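Local structure of protein (tenascin) (1QR4) at residues S110-W115 and K146-L151; Y125-V130 and V162-V167; G96-I101 and E174-I179. The protein is an extracellular matrix adhesion protein, and this segment of two fibronectin type III domains probably takes part in binding heparin and contactin. All coordinates share one frame; numbering follows the deposited sequence.

Interaction 1. Residues S110-W115 and K146-L151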
loop_
_atom_site.group_PDB
_atom_site.type_symbol
_atom_site.label_atom_id
_atom_site.label_comp_id
_atom_site.label_asym_id
_atom_site.label_seq_id
_atom_site.Cartn_x
_atom_site.Cartn_y
_atom_site.Cartn_z
ATOM N N SER A 110 -18.274 17.733 -19.889
ATOM C CA SER A 110 -17.853 16.356 -19.664
ATOM C C SER A 110 -16.398 16.068 -20.002
ATOM O O SER A 110 -15.832 16.662 -20.924
ATOM C CB SER A 110 -18.732 15.417 -20.474
ATOM O OG SER A 110 -18.587 15.688 -21.857
ATOM N N ALA A 111 -15.823 15.095 -19.294
ATOM C CA ALA A 111 -14.434 14.710 -19.510
ATOM C C ALA A 111 -14.197 13.232 -19.275
ATOM O O ALA A 111 -14.792 12.622 -18.387
ATOM C CB ALA A 111 -13.512 15.525 -18.621
ATOM N N THR A 112 -13.315 12.665 -20.086
ATOM C CA THR A 112 -12.969 11.264 -19.980
ATOM C C THR A 112 -11.679 11.126 -19.175
ATOM O O THR A 112 -10.591 11.433 -19.675
ATOM C CB THR A 112 -12.771 10.613 -21.387
ATOM O OG1 THR A 112 -14.027 10.555 -22.074
ATOM C CG2 THR A 112 -12.200 9.190 -21.276
ATOM N N VAL A 113 -11.814 10.717 -17.913
ATOM C CA VAL A 113 -10.656 10.495 -17.055
ATOM C C VAL A 113 -10.242 9.040 -17.232
ATOM O O VAL A 113 -11.084 8.148 -17.301
ATOM C CB VAL A 113 -10.961 10.826 -15.578
ATOM C CG1 VAL A 113 -12.244 10.175 -15.135
ATOM C CG2 VAL A 113 -9.803 10.403 -14.703
ATOM N N SER A 114 -8.945 8.819 -17.385
ATOM C CA SER A 114 -8.405 7.483 -17.583
ATOM C C SER A 114 -7.218 7.268 -16.635
ATOM O O SER A 114 -6.644 8.234 -16.126
ATOM C CB SER A 114 -7.972 7.334 -19.037
ATOM O OG SER A 114 -7.281 6.122 -19.250
ATOM N N TRP A 115 -6.874 6.008 -16.363
ATOM C CA TRP A 115 -5.753 5.701 -15.455
ATOM C C TRP A 115 -5.051 4.416 -15.807
ATOM O O TRP A 115 -5.639 3.536 -16.405
ATOM C CB TRP A 115 -6.236 5.586 -14.006
ATOM C CG TRP A 115 -7.326 4.587 -13.853
ATOM C CD1 TRP A 115 -7.187 3.251 -13.633
ATOM C CD2 TRP A 115 -8.733 4.833 -13.991
ATOM N NE1 TRP A 115 -8.418 2.643 -13.637
ATOM C CE2 TRP A 115 -9.387 3.588 -13.853
ATOM C CE3 TRP A 115 -9.505 5.984 -14.221
ATOM C CZ2 TRP A 115 -10.782 3.457 -13.939
ATOM C CZ3 TRP A 115 -10.896 5.854 -14.306
ATOM C CH2 TRP A 115 -11.516 4.597 -14.165
ATOM N N LYS A 146 -12.205 -2.186 -16.089
ATOM C CA LYS A 146 -12.289 -0.877 -16.737
ATOM C C LYS A 146 -11.088 -0.022 -16.369
ATOM O O LYS A 146 -10.638 -0.024 -15.220
ATOM C CB LYS A 146 -13.581 -0.152 -16.345
ATOM C CG LYS A 146 -14.847 -0.966 -16.590
ATOM C CD LYS A 146 -16.084 -0.082 -16.593
ATOM C CE LYS A 146 -16.098 0.842 -17.815
ATOM N NZ LYS A 146 -17.299 1.734 -17.895
ATOM N N THR A 147 -10.586 0.721 -17.352
ATOM C CA THR A 147 -9.419 1.573 -17.166
ATOM C C THR A 147 -9.728 3.051 -17.422
ATOM O O THR A 147 -8.823 3.889 -17.454
ATOM C CB THR A 147 -8.272 1.089 -18.080
ATOM O OG1 THR A 147 -7.153 1.979 -17.995
ATOM C CG2 THR A 147 -8.740 1.006 -19.521
ATOM N N ARG A 148 -11.014 3.376 -17.564
ATOM C CA ARG A 148 -11.435 4.758 -17.816
ATOM C C ARG A 148 -12.920 4.987 -17.570
ATOM O O ARG A 148 -13.707 4.042 -17.512
ATOM C CB ARG A 148 -11.115 5.173 -19.262
ATOM C CG ARG A 148 -11.936 4.462 -20.344
ATOM C CD ARG A 148 -11.603 4.984 -21.731
ATOM N NE ARG A 148 -10.168 4.918 -22.011
ATOM C CZ ARG A 148 -9.543 5.672 -22.915
ATOM N NH1 ARG A 148 -10.228 6.551 -23.634
ATOM N NH2 ARG A 148 -8.228 5.572 -23.079
ATOM N N THR A 149 -13.295 6.252 -17.409
ATOM C CA THR A 149 -14.697 6.605 -17.219
ATOM C C THR A 149 -14.985 8.026 -17.692
ATOM O O THR A 149 -14.080 8.841 -17.903
ATOM C CB THR A 149 -15.197 6.420 -15.756
ATOM O OG1 THR A 149 -16.619 6.217 -15.758
ATOM C CG2 THR A 149 -14.889 7.658 -14.918
ATOM N N LYS A 150 -16.274 8.292 -17.855
ATOM C CA LYS A 150 -16.770 9.565 -18.324
ATOM C C LYS A 150 -17.381 10.328 -17.167
ATOM O O LYS A 150 -18.103 9.754 -16.349
ATOM C CB LYS A 150 -17.835 9.314 -19.404
ATOM C CG LYS A 150 -18.961 8.364 -18.956
ATOM C CD LYS A 150 -19.951 8.019 -20.069
ATOM C CE LYS A 150 -19.365 7.040 -21.080
ATOM N NZ LYS A 150 -20.402 6.572 -22.049
ATOM N N LEU A 151 -17.027 11.603 -17.056
ATOM C CA LEU A 151 -17.590 12.449 -16.015
ATOM C C LEU A 151 -18.597 13.356 -16.721
ATOM O O LEU A 151 -18.356 13.793 -17.853
ATOM C CB LEU A 151 -16.497 13.263 -15.305
ATOM C CG LEU A 151 -15.422 12.512 -14.504
ATOM C CD1 LEU A 151 -14.624 13.485 -13.658
ATOM C CD2 LEU A 151 -16.068 11.491 -13.603
#
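A111 faces L151 and V113 faces T149 where strands 111-115 and 148-151 run antiparallel, as neighbours in the three-stranded sheet of a fibronectin type III beta-sandwich. The V113 pair is lopsided: T149 N sends a straight bond to V113 O at 2.9 Å (170° at the hydrogen), whereas V113 N returns a weak one to T149 O. In the A111 pair, L151 N reaches A111 O at 2.8 Å, and A111 N donates back to L151 O. Just ahead of strand 148-151, T147 takes over the pairing. Its carbonyl oxygen accepts hydrogen bonds from both W115 N, at 3.1 Å, and S114 OG, at 3.3 Å, the two donors arriving from opposite faces of the carbonyl plane. T147 OG1, turned anti to its own backbone N (chi1 175°), donates to W115 O at 2.7 Å, so that one residue grips both backbone polar atoms of W115. The indole of W115, folded back between backbone N and carbonyl carbon (chi1 55°), presents a face to the partner chain: T147 O sits over it, and R148 CA makes a CH-pi contact 4.0 Å from the centroid of the six-membered ring. Among the buried side chains V113 and T149 stand side by side, CG1 of the valine 3.7 Å from CG2 of the threonine. On the other face the guanidinium of R148 lies with one of its flat sides over S114 CB. Farther out, backbone bonds from T112 to S104 and from S114 to S102 tie the strand to 101-104, while the side chains of W115 and T149 both touch V142 of the opposing sheet.

Interaction 2. Residues Y125-V130 and V162-V167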
loop_
_atom_site.group_PDB
_atom_site.type_symbol
_atom_site.label_atom_id
_atom_site.label_comp_id
_atom_site.label_asym_id
_atom_site.label_seq_id
_atom_site.Cartn_x
_atom_site.Cartn_y
_atom_site.Cartn_z
ATOM N N TYR A 125 -12.526 0.714 -8.567
ATOM C CA TYR A 125 -11.805 1.981 -8.405
ATOM C C TYR A 125 -12.779 3.054 -7.936
ATOM O O TYR A 125 -13.898 3.125 -8.431
ATOM C CB TYR A 125 -11.218 2.456 -9.732
ATOM C CG TYR A 125 -10.190 1.548 -10.348
ATOM C CD1 TYR A 125 -8.861 1.598 -9.942
ATOM C CD2 TYR A 125 -10.536 0.659 -11.364
ATOM C CE1 TYR A 125 -7.899 0.787 -10.533
ATOM C CE2 TYR A 125 -9.581 -0.161 -11.959
ATOM C CZ TYR A 125 -8.268 -0.087 -11.538
ATOM O OH TYR A 125 -7.319 -0.883 -12.127
ATOM N N ARG A 126 -12.379 3.871 -6.967
ATOM C CA ARG A 126 -13.244 4.956 -6.513
ATOM C C ARG A 126 -12.703 6.299 -7.026
ATOM O O ARG A 126 -11.661 6.801 -6.570
ATOM C CB ARG A 126 -13.415 4.955 -4.992
ATOM C CG ARG A 126 -14.796 4.472 -4.557
ATOM C CD ARG A 126 -15.123 4.849 -3.110
ATOM N NE ARG A 126 -14.579 3.897 -2.141
ATOM C CZ ARG A 126 -15.082 2.684 -1.918
ATOM N NH1 ARG A 126 -16.145 2.262 -2.596
ATOM N NH2 ARG A 126 -14.526 1.895 -1.006
ATOM N N VAL A 127 -13.387 6.825 -8.041
ATOM C CA VAL A 127 -13.039 8.088 -8.682
ATOM C C VAL A 127 -13.837 9.229 -8.081
ATOM O O VAL A 127 -15.034 9.352 -8.333
ATOM C CB VAL A 127 -13.353 8.054 -10.198
ATOM C CG1 VAL A 127 -12.898 9.338 -10.851
ATOM C CG2 VAL A 127 -12.687 6.861 -10.856
ATOM N N SER A 128 -13.182 10.054 -7.277
ATOM C CA SER A 128 -13.863 11.203 -6.695
ATOM C C SER A 128 -13.459 12.499 -7.427
ATOM O O SER A 128 -12.396 12.569 -8.044
ATOM C CB SER A 128 -13.558 11.311 -5.199
ATOM O OG SER A 128 -12.215 11.700 -4.966
ATOM N N TYR A 129 -14.333 13.497 -7.416
ATOM C CA TYR A 129 -14.015 14.763 -8.063
ATOM C C TYR A 129 -14.760 15.916 -7.411
ATOM O O TYR A 129 -15.944 15.803 -7.084
ATOM C CB TYR A 129 -14.277 14.716 -9.583
ATOM C CG TYR A 129 -15.725 14.570 -9.981
ATOM C CD1 TYR A 129 -16.599 15.661 -9.921
ATOM C CD2 TYR A 129 -16.237 13.330 -10.368
ATOM C CE1 TYR A 129 -17.943 15.519 -10.227
ATOM C CE2 TYR A 129 -17.588 13.176 -10.677
ATOM C CZ TYR A 129 -18.431 14.273 -10.600
ATOM O OH TYR A 129 -19.768 14.133 -10.870
ATOM N N VAL A 130 -14.048 17.019 -7.203
ATOM C CA VAL A 130 -14.638 18.200 -6.584
ATOM C C VAL A 130 -13.886 19.456 -7.045
ATOM O O VAL A 130 -12.691 19.390 -7.370
ATOM C CB VAL A 130 -14.592 18.078 -5.031
ATOM C CG1 VAL A 130 -13.179 18.352 -4.504
ATOM C CG2 VAL A 130 -15.636 18.981 -4.371
ATOM N N VAL A 162 -9.362 15.726 -8.958
ATOM C CA VAL A 162 -9.820 14.370 -9.243
ATOM C C VAL A 162 -8.911 13.308 -8.698
ATOM O O VAL A 162 -7.808 13.120 -9.189
ATOM C CB VAL A 162 -9.963 14.114 -10.760
ATOM C CG1 VAL A 162 -10.300 12.645 -11.036
ATOM C CG2 VAL A 162 -11.037 15.016 -11.338
ATOM N N ASN A 163 -9.456 12.542 -7.757
ATOM C CA ASN A 163 -8.757 11.457 -7.084
ATOM C C ASN A 163 -9.287 10.109 -7.538
ATOM O O ASN A 163 -10.480 9.944 -7.794
ATOM C CB ASN A 163 -8.967 11.576 -5.582
ATOM C CG ASN A 163 -8.661 12.971 -5.055
ATOM O OD1 ASN A 163 -9.565 13.723 -4.687
ATOM N ND2 ASN A 163 -7.379 13.317 -4.998
ATOM N N ILE A 164 -8.387 9.145 -7.634
ATOM C CA ILE A 164 -8.738 7.785 -8.026
ATOM C C ILE A 164 -8.086 6.832 -7.021
ATOM O O ILE A 164 -6.905 6.982 -6.682
ATOM C CB ILE A 164 -8.257 7.470 -9.445
ATOM C CG1 ILE A 164 -8.904 8.453 -10.427
ATOM C CG2 ILE A 164 -8.613 6.031 -9.815
ATOM C CD1 ILE A 164 -8.417 8.311 -11.856
ATOM N N ILE A 165 -8.870 5.878 -6.521
ATOM C CA ILE A 165 -8.393 4.918 -5.527
ATOM C C ILE A 165 -8.732 3.508 -5.951
ATOM O O ILE A 165 -9.804 3.283 -6.506
ATOM C CB ILE A 165 -9.089 5.181 -4.179
ATOM C CG1 ILE A 165 -8.509 6.421 -3.520
ATOM C CG2 ILE A 165 -8.960 4.003 -3.251
ATOM C CD1 ILE A 165 -9.243 6.844 -2.267
ATOM N N SER A 166 -7.817 2.568 -5.712
ATOM C CA SER A 166 -8.057 1.152 -6.027
ATOM C C SER A 166 -8.728 0.499 -4.823
ATOM O O SER A 166 -8.424 0.842 -3.669
ATOM C CB SER A 166 -6.758 0.399 -6.267
ATOM O OG SER A 166 -6.023 0.970 -7.315
ATOM N N VAL A 167 -9.608 -0.462 -5.086
ATOM C CA VAL A 167 -10.305 -1.166 -4.020
ATOM C C VAL A 167 -10.311 -2.672 -4.268
ATOM O O VAL A 167 -10.571 -3.137 -5.375
ATOM C CB VAL A 167 -11.767 -0.681 -3.869
ATOM C CG1 VAL A 167 -12.427 -1.372 -2.683
ATOM C CG2 VAL A 167 -11.812 0.811 -3.674
HETATM O O HOH W 1 -12.363 14.866 -4.884
#
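V127 and I164 stand side by side at the apolar centre, both methyls of the valine touching CG1 of the isoleucine at 4.1 Å. V127 CG1 also meets V162 CG1, and V162 CG2 packs on Y129 CB at 3.7 Å. These residues occupy the core-facing side of two antiparallel strands, 125-130 and 162-167, in the four-stranded sheet of the fibronectin type III sandwich. Between them runs the backbone ladder. R126 N meets I165 O at 2.7 Å in the carbonyl plane, but the return bond from I165 N approaches R126 O from above its plane; S128 and N163 exchange a second pair of bonds. On the reverse face, the poorly ordered side chain of R126 is modelled with one guanidinium face toward V167 CG2, with E172 as a long, weak ionic partner. S128 OG, between its backbone N and carbonyl carbon (chi1 70°), packs on N163 CB. A water lies 3.2 Å from S128 OG and donates to N163 OD1 at 3.0 Å, bridging the two side chains. The V127 and I164 side is mainly apolar, S166 OG being satisfied by G96 O; the other mixes polar groups with hydrocarbon from I165, consistent with a partly exposed surface.

Interaction 3. Residues G96-I101 and E174-I179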
loop_
_atom_site.group_PDB
_atom_site.type_symbol
_atom_site.label_atom_id
_atom_site.label_comp_id
_atom_site.label_asym_id
_atom_site.label_seq_id
_atom_site.Cartn_x
_atom_site.Cartn_y
_atom_site.Cartn_z
ATOM N N GLY A 96 -2.354 -1.692 -4.332
ATOM C CA GLY A 96 -1.687 -0.664 -5.124
ATOM C C GLY A 96 -2.513 0.476 -5.722
ATOM O O GLY A 96 -3.674 0.289 -6.110
ATOM N N SER A 97 -1.897 1.661 -5.786
ATOM C CA SER A 97 -2.510 2.870 -6.361
ATOM C C SER A 97 -2.402 2.826 -7.887
ATOM O O SER A 97 -1.454 2.227 -8.412
ATOM C CB SER A 97 -1.728 4.128 -5.946
ATOM O OG SER A 97 -1.747 4.375 -4.559
ATOM N N PRO A 98 -3.363 3.449 -8.620
ATOM C CA PRO A 98 -3.276 3.450 -10.085
ATOM C C PRO A 98 -2.039 4.311 -10.359
ATOM O O PRO A 98 -1.677 5.148 -9.529
ATOM C CB PRO A 98 -4.555 4.165 -10.505
ATOM C CG PRO A 98 -5.499 3.845 -9.403
ATOM C CD PRO A 98 -4.635 4.050 -8.187
ATOM N N LYS A 99 -1.375 4.099 -11.488
ATOM C CA LYS A 99 -0.143 4.834 -11.779
ATOM C C LYS A 99 -0.197 6.228 -12.422
ATOM O O LYS A 99 0.655 7.071 -12.131
ATOM C CB LYS A 99 0.835 3.928 -12.534
ATOM C CG LYS A 99 1.315 2.723 -11.728
ATOM C CD LYS A 99 1.937 3.149 -10.388
ATOM C CE LYS A 99 3.244 3.937 -10.570
ATOM N NZ LYS A 99 4.347 3.123 -11.189
ATOM N N GLY A 100 -1.186 6.492 -13.269
ATOM C CA GLY A 100 -1.235 7.803 -13.887
ATOM C C GLY A 100 -2.600 8.300 -14.294
ATOM O O GLY A 100 -3.303 7.672 -15.089
ATOM N N ILE A 101 -2.982 9.452 -13.767
ATOM C CA ILE A 101 -4.272 10.005 -14.119
ATOM C C ILE A 101 -4.112 10.902 -15.349
ATOM O O ILE A 101 -3.161 11.685 -15.443
ATOM C CB ILE A 101 -4.887 10.761 -12.929
ATOM C CG1 ILE A 101 -6.304 11.213 -13.260
ATOM C CG2 ILE A 101 -3.996 11.911 -12.506
ATOM C CD1 ILE A 101 -7.009 11.869 -12.091
ATOM N N GLU A 174 -3.830 4.120 -1.690
ATOM C CA GLU A 174 -3.523 5.535 -1.631
ATOM C C GLU A 174 -4.031 6.096 -2.963
ATOM O O GLU A 174 -3.931 5.443 -4.010
ATOM C CB GLU A 174 -2.018 5.734 -1.484
ATOM C CG GLU A 174 -1.584 5.615 -0.056
ATOM C CD GLU A 174 -2.357 6.568 0.828
ATOM O OE1 GLU A 174 -2.130 7.791 0.713
ATOM O OE2 GLU A 174 -3.220 6.109 1.611
ATOM N N PRO A 175 -4.636 7.285 -2.938
ATOM C CA PRO A 175 -5.156 7.876 -4.170
ATOM C C PRO A 175 -4.095 8.616 -4.951
ATOM O O PRO A 175 -3.025 8.937 -4.418
ATOM C CB PRO A 175 -6.166 8.874 -3.643
ATOM C CG PRO A 175 -5.455 9.406 -2.436
ATOM C CD PRO A 175 -4.878 8.167 -1.783
ATOM N N ILE A 176 -4.386 8.837 -6.229
ATOM C CA ILE A 176 -3.535 9.622 -7.122
ATOM C C ILE A 176 -4.502 10.706 -7.561
ATOM O O ILE A 176 -5.717 10.492 -7.558
ATOM C CB ILE A 176 -3.114 8.854 -8.376
ATOM C CG1 ILE A 176 -4.344 8.299 -9.079
ATOM C CG2 ILE A 176 -2.144 7.764 -8.026
ATOM C CD1 ILE A 176 -4.029 7.633 -10.374
ATOM N N SER A 177 -4.002 11.880 -7.901
ATOM C CA SER A 177 -4.927 12.894 -8.343
ATOM C C SER A 177 -4.388 13.773 -9.440
ATOM O O SER A 177 -3.207 13.742 -9.762
ATOM C CB SER A 177 -5.414 13.732 -7.169
ATOM O OG SER A 177 -4.371 14.528 -6.653
ATOM N N GLY A 178 -5.295 14.529 -10.038
ATOM C CA GLY A 178 -4.933 15.444 -11.091
ATOM C C GLY A 178 -5.970 16.539 -11.134
ATOM O O GLY A 178 -7.038 16.420 -10.531
ATOM N N ILE A 179 -5.631 17.637 -11.798
ATOM C CA ILE A 179 -6.555 18.759 -11.941
ATOM C C ILE A 179 -7.281 18.623 -13.272
ATOM O O ILE A 179 -6.664 18.328 -14.300
ATOM C CB ILE A 179 -5.828 20.119 -11.971
ATOM C CG1 ILE A 179 -4.991 20.337 -10.698
ATOM C CG2 ILE A 179 -6.857 21.230 -12.173
ATOM C CD1 ILE A 179 -5.729 21.022 -9.551
#
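The chain entering the second fibronectin type III domain, residues 96-101, lies along the last strand of that domain's four-stranded sheet, with S97, P98 and I101 meeting residues 174-178. The two run in nearly the same direction, 5° apart end to end, yet no backbone hydrogen bond joins them; side chains carry the contact. I176 is central. Its CG1 is tucked between backbone N and carbonyl carbon (chi1 53°), which raises CD1 into the angle of the incoming chain, 3.5 Å from P98 CB and 4.1 Å from I101 CB. The other branch, CG2, lies against the carbonyl oxygen of P98. Replacing I176 with an alanine would probably open a gap between P98 and I101, both deprived of the methyl that fills the bend. I101 reaches back with CG1 anti to its backbone N (chi1 -174°), bringing CD1 alongside the bare backbone of G178, 3.8 Å from its N, while CG2 rests 3.4 Å from S177 O. At the start of the contact S97 OG hydrogen-bonds to E20 OE2 of the first domain, with the carbonyl oxygen of E174 also beside it. That carboxylate brings the preceding domain to this junction. Around the contact, I176 and G178 are backbone-bonded to I164 and V162 of strand 159-168, whereas P98 and I101 turn to W115 and V113 of strand 111-115, placing the incoming chain between the two sheets at the sandwich edge.

Overall arrangement
The three contacts illustrate how one beta-sandwich is assembled: interaction 1 pairs strands within one sheet, interaction 2 pairs strands within the other, and interaction 3 fits the entering chain along the edge. Interactions 1 and 2 have centres about 11 Å apart and meet through the core, where W115 NE1 lies 3.4 Å from Y125 CZ and L151 CD1 lies 3.7 Å from Y129 CD2. Interactions 2 and 3 are closer, about 8 Å between centres; S166 OG probably hydrogen-bonds to G96 O at 2.7 Å. Along the chain, interaction 3 encloses both others, whose segments alternate. All three lie away from the putative heparin-binding site in the first domain.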